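Local atomic coordinates of SusD superfamily protein (Parabacteroides distasonis, PDB entry 3OTN), a protein that probably binds carbohydrate or another nutrient at the bacterial outer membrane, as SusD-like proteins do. Residues Asn30-Lys35 with Gln84-Gly89; Ile45-Tyr50 with Leu77-Trp82; Leu70-Arg75 with Leu461-Pro466. One frame throughout, in Å; residues are numbered along the deposited sequence.

Interaction 1 of 3, residues Asn30-Lys35 with Gln84-Gly89; sequences NTVFNK and QDCYAG
Lys-35 and Asp-85 form a salt bridge, and beside it Val-32 packs on helix 79-100, so that a short 3-10 turn and the extended residues after it are joined to the side of a long helix in the helical part of this SusD-family fold. The charged pair is short: NZ of Lys-35 lies 2.6 Å from OD2 of Asp-85 and approaches that oxygen's syn lone pair, on the side of the other carboxylate oxygen. OD1 stays 3.6 Å from the same NZ, so one oxygen carries the bond. The two side chains come from opposite directions, and a lysine suits the place because its long chain, bent at chi3 (-144°), can cross from the loop to the buried aspartate.

The apolar part of the contact belongs to Val-32, whose CB points toward the helix. Its two methyls divide the work: CG2, anti to the backbone N, lies 3.6 Å from CB of Asp-85, while CG1 turns to the next helix residue. A compact branched side chain can thus touch two helix positions. Leu-129 of helix 108-133 also touches Cys-86, tying this side of the contact to the neighbouring helix. The same CG1 of Val-32 sits above the Phe-33 ring, offset toward its rim, and reaches SG of Cys-86 at 4.1 Å.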
loop_
_atom_site.group_PDB
_atom_site.type_symbol
_atom_site.label_atom_id
_atom_site.label_comp_id
_atom_site.label_asym_id
_atom_site.label_seq_id
_atom_site.Cartn_x
_atom_site.Cartn_y
_atom_site.Cartn_z
ATOM N N ASN A 30 10.051 -0.362 8.051
ATOM C CA ASN A 30 9.156 0.300 7.088
ATOM C C ASN A 30 9.714 0.399 5.640
ATOM O O ASN A 30 8.966 0.711 4.699
ATOM C CB ASN A 30 8.772 1.721 7.561
ATOM C CG ASN A 30 7.774 1.736 8.721
ATOM O OD1 ASN A 30 7.630 0.760 9.506
ATOM N ND2 ASN A 30 7.124 2.873 8.884
ATOM N N THR A 31 11.015 0.184 5.484
ATOM C CA THR A 31 11.642 0.025 4.195
ATOM C C THR A 31 10.939 -1.036 3.368
ATOM O O THR A 31 10.829 -0.887 2.160
ATOM C CB THR A 31 13.116 -0.350 4.320
ATOM O OG1 THR A 31 13.208 -1.542 5.118
ATOM C CG2 THR A 31 13.922 0.791 4.948
ATOM N N VAL A 32 10.375 -2.056 4.004
ATOM C CA VAL A 32 9.715 -3.148 3.243
ATOM C C VAL A 32 8.549 -2.681 2.358
ATOM O O VAL A 32 8.254 -3.308 1.329
ATOM C CB VAL A 32 9.232 -4.307 4.175
ATOM C CG1 VAL A 32 7.966 -3.898 4.951
ATOM C CG2 VAL A 32 8.997 -5.569 3.377
ATOM N N PHE A 33 7.897 -1.576 2.732
ATOM C CA PHE A 33 6.716 -1.091 2.001
ATOM C C PHE A 33 7.106 -0.446 0.664
ATOM O O PHE A 33 6.235 -0.233 -0.193
ATOM C CB PHE A 33 5.851 -0.141 2.858
ATOM C CG PHE A 33 5.454 -0.730 4.194
ATOM C CD1 PHE A 33 4.817 -1.966 4.252
ATOM C CD2 PHE A 33 5.721 -0.065 5.379
ATOM C CE1 PHE A 33 4.493 -2.554 5.483
ATOM C CE2 PHE A 33 5.401 -0.644 6.613
ATOM C CZ PHE A 33 4.809 -1.901 6.654
ATOM N N ASN A 34 8.393 -0.102 0.512
ATOM C CA ASN A 34 8.932 0.359 -0.785
ATOM C C ASN A 34 10.428 0.322 -0.690
ATOM O O ASN A 34 11.058 1.201 -0.090
ATOM C CB ASN A 34 8.428 1.775 -1.118
ATOM C CG ASN A 34 8.857 2.254 -2.484
ATOM O OD1 ASN A 34 9.948 1.970 -2.939
ATOM N ND2 ASN A 34 7.979 3.032 -3.139
ATOM N N LYS A 35 11.011 -0.742 -1.216
ATOM C CA LYS A 35 12.437 -0.815 -1.306
ATOM C C LYS A 35 12.850 -1.633 -2.513
ATOM O O LYS A 35 12.125 -2.546 -2.954
ATOM C CB LYS A 35 13.048 -1.418 -0.035
ATOM C CG LYS A 35 12.769 -2.905 0.195
ATOM C CD LYS A 35 13.613 -3.458 1.353
ATOM C CE LYS A 35 14.059 -4.882 1.103
ATOM N NZ LYS A 35 14.796 -5.485 2.271
ATOM N N GLN A 84 10.777 -11.728 5.449
ATOM C CA GLN A 84 11.925 -11.481 6.325
ATOM C C GLN A 84 11.870 -10.093 6.964
ATOM O O GLN A 84 12.123 -9.966 8.170
ATOM C CB GLN A 84 13.234 -11.656 5.565
ATOM C CG GLN A 84 13.482 -13.060 5.103
ATOM C CD GLN A 84 14.749 -13.216 4.255
ATOM O OE1 GLN A 84 15.502 -12.260 4.034
ATOM N NE2 GLN A 84 14.992 -14.440 3.796
ATOM N N ASP A 85 11.501 -9.070 6.193
ATOM C CA ASP A 85 11.532 -7.703 6.747
ATOM C C ASP A 85 10.364 -7.425 7.651
ATOM O O ASP A 85 10.553 -6.736 8.623
ATOM C CB ASP A 85 11.523 -6.621 5.675
ATOM C CG ASP A 85 12.837 -6.534 4.910
ATOM O OD1 ASP A 85 13.835 -7.231 5.239
ATOM O OD2 ASP A 85 12.831 -5.775 3.933
ATOM N N CYS A 86 9.161 -7.921 7.316
ATOM C CA CYS A 86 8.036 -7.830 8.245
ATOM C C CYS A 86 8.373 -8.518 9.559
ATOM O O CYS A 86 8.163 -7.944 10.639
ATOM C CB CYS A 86 6.722 -8.374 7.650
ATOM S SG CYS A 86 5.998 -7.217 6.423
ATOM N N TYR A 87 8.920 -9.729 9.490
ATOM C CA TYR A 87 9.283 -10.425 10.726
ATOM C C TYR A 87 10.438 -9.748 11.472
ATOM O O TYR A 87 10.402 -9.705 12.709
ATOM C CB TYR A 87 9.490 -11.946 10.541
ATOM C CG TYR A 87 8.163 -12.659 10.714
ATOM C CD1 TYR A 87 7.533 -12.704 11.942
ATOM C CD2 TYR A 87 7.499 -13.189 9.622
ATOM C CE1 TYR A 87 6.286 -13.308 12.085
ATOM C CE2 TYR A 87 6.286 -13.810 9.757
ATOM C CZ TYR A 87 5.669 -13.851 10.983
ATOM O OH TYR A 87 4.419 -14.447 11.063
ATOM N N ALA A 88 11.408 -9.181 10.753
ATOM C CA ALA A 88 12.465 -8.375 11.431
ATOM C C ALA A 88 11.838 -7.183 12.146
ATOM O O ALA A 88 12.193 -6.876 13.264
ATOM C CB ALA A 88 13.558 -7.907 10.424
ATOM N N GLY A 89 10.901 -6.503 11.482
ATOM C CA GLY A 89 10.162 -5.401 12.091
ATOM C C GLY A 89 9.410 -5.801 13.355
ATOM O O GLY A 89 9.437 -5.074 14.352
#

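Interaction 2 of 3, residues Ile45-Tyr50 with Leu77-Trp82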
loop_
_atom_site.group_PDB
_atom_site.type_symbol
_atom_site.label_atom_id
_atom_site.label_comp_id
_atom_site.label_asym_id
_atom_site.label_seq_id
_atom_site.Cartn_x
_atom_site.Cartn_y
_atom_site.Cartn_z
ATOM N N ILE A 45 7.113 -3.208 -3.916
ATOM C CA ILE A 45 5.795 -2.747 -4.375
ATOM C C ILE A 45 5.231 -3.535 -5.541
ATOM O O ILE A 45 4.010 -3.570 -5.729
ATOM C CB ILE A 45 5.728 -1.242 -4.743
ATOM C CG1 ILE A 45 6.514 -0.905 -6.024
ATOM C CG2 ILE A 45 6.132 -0.366 -3.540
ATOM C CD1 ILE A 45 6.344 0.585 -6.435
ATOM N N LEU A 46 6.106 -4.191 -6.305
ATOM C CA LEU A 46 5.666 -4.935 -7.468
ATOM C C LEU A 46 4.833 -6.156 -7.129
ATOM O O LEU A 46 3.975 -6.524 -7.945
ATOM C CB LEU A 46 6.847 -5.335 -8.367
ATOM C CG LEU A 46 7.725 -4.252 -8.965
ATOM C CD1 LEU A 46 8.916 -4.859 -9.656
ATOM C CD2 LEU A 46 6.956 -3.304 -9.932
ATOM N N LEU A 47 5.068 -6.774 -5.963
ATOM C CA LEU A 47 4.320 -7.974 -5.547
ATOM C C LEU A 47 2.824 -7.723 -5.545
ATOM O O LEU A 47 2.036 -8.593 -5.945
ATOM C CB LEU A 47 4.732 -8.456 -4.133
ATOM C CG LEU A 47 4.084 -9.775 -3.628
ATOM C CD1 LEU A 47 4.456 -10.984 -4.509
ATOM C CD2 LEU A 47 4.450 -10.080 -2.161
ATOM N N LEU A 48 2.451 -6.533 -5.078
ATOM C CA LEU A 48 1.055 -6.143 -4.920
ATOM C C LEU A 48 0.444 -5.520 -6.166
ATOM O O LEU A 48 -0.735 -5.218 -6.166
ATOM C CB LEU A 48 0.907 -5.205 -3.727
ATOM C CG LEU A 48 1.479 -5.679 -2.377
ATOM C CD1 LEU A 48 1.295 -4.591 -1.333
ATOM C CD2 LEU A 48 0.857 -6.978 -1.910
ATOM N N GLU A 49 1.234 -5.330 -7.218
ATOM C CA GLU A 49 0.720 -4.855 -8.504
ATOM C C GLU A 49 0.716 -5.889 -9.596
ATOM O O GLU A 49 -0.048 -5.767 -10.569
ATOM C CB GLU A 49 1.515 -3.632 -8.969
ATOM C CG GLU A 49 1.455 -2.436 -7.958
ATOM C CD GLU A 49 0.043 -1.920 -7.715
ATOM O OE1 GLU A 49 -0.812 -1.953 -8.639
ATOM O OE2 GLU A 49 -0.229 -1.461 -6.592
ATOM N N TYR A 50 1.570 -6.891 -9.478
ATOM C CA TYR A 50 1.714 -7.855 -10.592
ATOM C C TYR A 50 0.592 -8.840 -10.772
ATOM O O TYR A 50 0.490 -9.423 -11.864
ATOM C CB TYR A 50 3.059 -8.558 -10.537
ATOM C CG TYR A 50 4.255 -7.789 -11.076
ATOM C CD1 TYR A 50 4.132 -6.612 -11.823
ATOM C CD2 TYR A 50 5.534 -8.319 -10.920
ATOM C CE1 TYR A 50 5.255 -6.005 -12.374
ATOM C CE2 TYR A 50 6.647 -7.698 -11.442
ATOM C CZ TYR A 50 6.503 -6.535 -12.157
ATOM O OH TYR A 50 7.648 -5.968 -12.688
ATOM N N LEU A 77 10.142 -13.971 -6.882
ATOM C CA LEU A 77 10.677 -12.777 -6.271
ATOM C C LEU A 77 9.719 -12.112 -5.286
ATOM O O LEU A 77 8.511 -12.409 -5.240
ATOM C CB LEU A 77 11.086 -11.786 -7.374
ATOM C CG LEU A 77 12.187 -12.228 -8.343
ATOM C CD1 LEU A 77 12.426 -11.166 -9.387
ATOM C CD2 LEU A 77 13.476 -12.564 -7.583
ATOM N N TYR A 78 10.282 -11.192 -4.500
ATOM C CA TYR A 78 9.573 -10.307 -3.557
ATOM C C TYR A 78 9.099 -10.946 -2.276
ATOM O O TYR A 78 9.171 -10.320 -1.222
ATOM C CB TYR A 78 8.414 -9.548 -4.238
ATOM C CG TYR A 78 8.750 -9.120 -5.634
ATOM C CD1 TYR A 78 9.851 -8.320 -5.863
ATOM C CD2 TYR A 78 8.026 -9.581 -6.744
ATOM C CE1 TYR A 78 10.230 -7.958 -7.132
ATOM C CE2 TYR A 78 8.402 -9.201 -8.068
ATOM C CZ TYR A 78 9.514 -8.379 -8.236
ATOM O OH TYR A 78 9.961 -7.971 -9.494
ATOM N N ILE A 79 8.545 -12.158 -2.351
ATOM C CA ILE A 79 7.964 -12.800 -1.200
ATOM C C ILE A 79 8.997 -12.981 -0.045
ATOM O O ILE A 79 8.641 -12.840 1.118
ATOM C CB ILE A 79 7.223 -14.142 -1.545
ATOM C CG1 ILE A 79 8.185 -15.174 -2.151
ATOM C CG2 ILE A 79 5.987 -13.876 -2.471
ATOM C CD1 ILE A 79 7.543 -16.476 -2.514
ATOM N N GLU A 80 10.257 -13.274 -0.355
ATOM C CA GLU A 80 11.293 -13.395 0.682
ATOM C C GLU A 80 11.491 -12.091 1.434
ATOM O O GLU A 80 11.628 -12.086 2.653
ATOM C CB GLU A 80 12.647 -13.811 0.081
ATOM C CG GLU A 80 12.759 -15.268 -0.119
ATOM C CD GLU A 80 14.006 -15.668 -0.872
ATOM O OE1 GLU A 80 14.132 -15.322 -2.076
ATOM O OE2 GLU A 80 14.818 -16.378 -0.257
ATOM N N ASP A 81 11.536 -10.990 0.684
ATOM C CA ASP A 81 11.798 -9.659 1.256
ATOM C C ASP A 81 10.653 -9.258 2.182
ATOM O O ASP A 81 10.875 -8.741 3.270
ATOM C CB ASP A 81 11.958 -8.620 0.133
ATOM C CG ASP A 81 13.004 -9.047 -0.897
ATOM O OD1 ASP A 81 14.180 -8.750 -0.673
ATOM O OD2 ASP A 81 12.659 -9.754 -1.870
ATOM N N TRP A 82 9.434 -9.519 1.725
ATOM C CA TRP A 82 8.260 -9.189 2.494
ATOM C C TRP A 82 8.207 -9.990 3.780
ATOM O O TRP A 82 7.959 -9.410 4.829
ATOM C CB TRP A 82 6.967 -9.385 1.712
ATOM C CG TRP A 82 6.586 -8.256 0.827
ATOM C CD1 TRP A 82 6.795 -8.154 -0.519
ATOM C CD2 TRP A 82 5.871 -7.090 1.208
ATOM N NE1 TRP A 82 6.276 -6.976 -1.000
ATOM C CE2 TRP A 82 5.704 -6.299 0.046
ATOM C CE3 TRP A 82 5.372 -6.621 2.416
ATOM C CZ2 TRP A 82 5.027 -5.073 0.062
ATOM C CZ3 TRP A 82 4.718 -5.382 2.438
ATOM C CH2 TRP A 82 4.529 -4.642 1.256
#
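Leu-47 reaches between Tyr-78 and Trp-82, touching both of these aromatic side chains at the start of helix 79-100. Its CG is anti to the backbone N (chi1 -176°), which carries both methyls toward the helix: CD2 lies 3.5 Å from CD1 of Trp-82, near the pyrrole part of the indole, and CD1 meets CG2 of Ile-79 at 3.9 Å. Nearer the backbone, CB of Leu-47 touches CB of Tyr-78. A forked leucine is well suited to meeting a flat ring and a branched isoleucine at once. Leu-48 adds its CD1 at the benzene end of the same indole, 4.0 Å from CZ2 of Trp-82.

Tyr-78 occupies the N-cap position, and its ring is held between two leucines. CB of Leu-46 lies over one face, displaced toward the rim, while CB of Leu-77 covers the opposite face over its centre, 3.6 Å above the plane. CD1 of Leu-46 packs 3.3 Å from the Tyr-78 OH. The side chain of Tyr-50 crosses that of Tyr-78 at about a right angle, with CE2 of Tyr-50 4.1 Å from CE2 of Tyr-78. No hydrogen bond joins the segments themselves; the polar tips are satisfied nearby, Tyr-78 OH by the carbonyl of Ser-62, Tyr-50 OH by that of Ser-284, and Trp-82 NE1 by that of Thr-44. These bonds let large aromatic groups sit in a buried place without stranding their polar atoms.

Ile-132 of helix 108-133 touches Leu-47, Leu-48 and Trp-82, whereas Thr-37 of strand 36-37 and Cys-42 of strand 42-43 pack on Tyr-78.

Interaction 3 of 3, residues Leu70-Arg75 with Leu461-Pro466; sequences LLVSDR and LLFPIP. With EDO (1,2-ethanediol), chain L.
Val-72 and Pro-464 meet with their side chains at about a right angle, CG1 of the valine lying 3.8 Å from CD of the proline. That methyl is anti to the backbone N (chi1 171°), a conformation that also brings it to the edge of the Phe-463 ring, near its plane and 4.2 Å from CD1. One branch of the valine therefore serves two neighbours. Proline suits segment 461-466 because its closed ring offers a rigid apolar surface with no backbone N-H to satisfy: its CG packs 3.3 Å from the Ser-73 carbonyl oxygen.

CG of Asp-74 sits between its backbone N and carbonyl carbon (chi1 56°); the carboxylate leads away, and CB meets the partner segment, 3.6 Å from the carbonyl oxygen of Ile-465. Ser-73 points its CB away, and its OG accepts a hydrogen bond from the backbone N of Arg-75 at 3.1 Å. The carbonyl oxygens of Leu-70 and Val-72 bind 1,2-ethanediol, probably from the crystallisation liquor.

The two irregular segments pack through apolar side chains at Val-72 and carbon-carbonyl contacts further on, without a hydrogen bond between them; Asp-74 has a backbone bond to Leu-467, just beyond Pro-466, the N-cap residue of helix 467-472. Within 70-75, Leu-70 ends helix 64-68 in a Schellman motif and Ser-73 makes an ST turn before helix 79-100.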
loop_
_atom_site.group_PDB
_atom_site.type_symbol
_atom_site.label_atom_id
_atom_site.label_comp_id
_atom_site.label_asym_id
_atom_site.label_seq_id
_atom_site.Cartn_x
_atom_site.Cartn_y
_atom_site.Cartn_z
ATOM N N LEU A 70 0.716 -17.196 -14.423
ATOM C CA LEU A 70 0.153 -17.954 -13.309
ATOM C C LEU A 70 1.056 -19.147 -12.952
ATOM O O LEU A 70 0.595 -20.288 -12.832
ATOM C CB LEU A 70 -1.293 -18.362 -13.607
ATOM C CG LEU A 70 -2.379 -17.547 -12.901
ATOM C CD1 LEU A 70 -2.267 -16.070 -13.125
ATOM C CD2 LEU A 70 -3.742 -18.075 -13.355
ATOM N N LEU A 71 2.354 -18.867 -12.834
ATOM C CA LEU A 71 3.363 -19.834 -12.411
ATOM C C LEU A 71 4.172 -19.343 -11.210
ATOM O O LEU A 71 5.276 -19.798 -10.987
ATOM C CB LEU A 71 4.340 -20.111 -13.555
ATOM C CG LEU A 71 3.754 -20.704 -14.826
ATOM C CD1 LEU A 71 4.904 -20.969 -15.804
ATOM C CD2 LEU A 71 2.977 -21.978 -14.490
ATOM N N VAL A 72 3.617 -18.420 -10.453
ATOM C CA VAL A 72 4.173 -18.002 -9.185
ATOM C C VAL A 72 4.428 -19.251 -8.310
ATOM O O VAL A 72 3.604 -20.199 -8.280
ATOM C CB VAL A 72 3.248 -16.964 -8.512
ATOM C CG1 VAL A 72 3.678 -16.649 -7.066
ATOM C CG2 VAL A 72 3.255 -15.662 -9.338
ATOM N N SER A 73 5.598 -19.270 -7.674
ATOM C CA SER A 73 6.057 -20.433 -6.888
ATOM C C SER A 73 6.737 -19.954 -5.617
ATOM O O SER A 73 6.908 -18.730 -5.398
ATOM C CB SER A 73 7.043 -21.285 -7.703
ATOM O OG SER A 73 8.329 -20.686 -7.762
ATOM N N ASP A 74 7.152 -20.917 -4.790
ATOM C CA ASP A 74 7.894 -20.589 -3.569
ATOM C C ASP A 74 9.279 -19.976 -3.854
ATOM O O ASP A 74 9.911 -19.482 -2.951
ATOM C CB ASP A 74 7.999 -21.816 -2.643
ATOM C CG ASP A 74 8.611 -23.013 -3.304
ATOM O OD1 ASP A 74 9.153 -22.892 -4.441
ATOM O OD2 ASP A 74 8.517 -24.097 -2.679
ATOM N N ARG A 75 9.739 -20.037 -5.102
ATOM C CA ARG A 75 10.971 -19.370 -5.549
ATOM C C ARG A 75 10.736 -17.991 -6.207
ATOM O O ARG A 75 11.699 -17.339 -6.598
ATOM C CB ARG A 75 11.715 -20.249 -6.548
ATOM C CG ARG A 75 12.352 -21.447 -5.935
ATOM C CD ARG A 75 12.920 -22.345 -7.031
ATOM N NE ARG A 75 13.499 -23.535 -6.446
ATOM C CZ ARG A 75 14.698 -23.603 -5.871
ATOM N NH1 ARG A 75 15.513 -22.546 -5.830
ATOM N NH2 ARG A 75 15.108 -24.763 -5.385
ATOM N N LEU A 461 -5.481 -16.538 -4.468
ATOM C CA LEU A 461 -5.913 -15.754 -3.292
ATOM C C LEU A 461 -4.789 -15.429 -2.280
ATOM O O LEU A 461 -4.923 -14.482 -1.492
ATOM C CB LEU A 461 -7.042 -16.483 -2.552
ATOM C CG LEU A 461 -8.389 -16.618 -3.286
ATOM C CD1 LEU A 461 -9.306 -17.585 -2.530
ATOM C CD2 LEU A 461 -9.043 -15.273 -3.498
ATOM N N LEU A 462 -3.716 -16.223 -2.283
ATOM C CA LEU A 462 -2.565 -15.987 -1.414
ATOM C C LEU A 462 -1.273 -16.172 -2.192
ATOM O O LEU A 462 -1.264 -16.804 -3.246
ATOM C CB LEU A 462 -2.584 -16.966 -0.231
ATOM C CG LEU A 462 -3.730 -16.801 0.766
ATOM C CD1 LEU A 462 -3.762 -17.962 1.766
ATOM C CD2 LEU A 462 -3.661 -15.461 1.495
ATOM N N PHE A 463 -0.196 -15.595 -1.669
ATOM C CA PHE A 463 1.141 -15.814 -2.180
ATOM C C PHE A 463 1.785 -16.932 -1.388
ATOM O O PHE A 463 1.390 -17.199 -0.255
ATOM C CB PHE A 463 1.997 -14.534 -2.136
ATOM C CG PHE A 463 1.619 -13.542 -3.198
ATOM C CD1 PHE A 463 1.880 -13.814 -4.546
ATOM C CD2 PHE A 463 1.006 -12.360 -2.878
ATOM C CE1 PHE A 463 1.514 -12.932 -5.526
ATOM C CE2 PHE A 463 0.645 -11.459 -3.888
ATOM C CZ PHE A 463 0.907 -11.738 -5.176
ATOM N N PRO A 464 2.793 -17.591 -1.983
ATOM C CA PRO A 464 3.413 -18.713 -1.297
ATOM C C PRO A 464 4.308 -18.273 -0.150
ATOM O O PRO A 464 4.884 -17.160 -0.177
ATOM C CB PRO A 464 4.300 -19.363 -2.389
ATOM C CG PRO A 464 4.145 -18.577 -3.592
ATOM C CD PRO A 464 3.409 -17.332 -3.296
ATOM N N ILE A 465 4.475 -19.164 0.807
ATOM C CA ILE A 465 5.489 -19.000 1.833
ATOM C C ILE A 465 6.795 -19.257 1.082
ATOM O O ILE A 465 6.866 -20.209 0.340
ATOM C CB ILE A 465 5.327 -20.003 2.975
ATOM C CG1 ILE A 465 3.892 -19.993 3.551
ATOM C CG2 ILE A 465 6.358 -19.733 4.067
ATOM C CD1 ILE A 465 3.322 -18.606 3.904
ATOM N N PRO A 466 7.813 -18.390 1.242
ATOM C CA PRO A 466 9.096 -18.569 0.531
ATOM C C PRO A 466 9.798 -19.873 0.818
ATOM O O PRO A 466 9.857 -20.303 1.973
ATOM C CB PRO A 466 9.963 -17.433 1.085
ATOM C CG PRO A 466 9.066 -16.434 1.538
ATOM C CD PRO A 466 7.805 -17.129 2.006
HETATM C C1 EDO L . 0.700 -21.526 -8.916
HETATM O O1 EDO L . 1.254 -20.344 -9.481
HETATM C C2 EDO L . 0.657 -22.595 -9.984
HETATM O O2 EDO L . -0.348 -22.195 -10.906
#

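Overall arrangement
Helix 79-100 ties the three contacts together: interaction 1 lies on its second and third turns, interaction 2 at its start, and interaction 3 packs against its first residue. Centres of interactions 1 and 2 are 11 Å apart and those of 2 and 3 are 10 Å apart, with direct packing in both cases, whereas 1 and 3 lie 19 Å apart and do not touch. Along the chain, segments 45-50 and 77-82 fall between 30-35 and 84-89. Interaction 3 instead crosses both, bringing 461-466, close to the C-terminus, back to the N-terminal region. Sequence-distant parts of this SusD-like protein are thus packed round one helix.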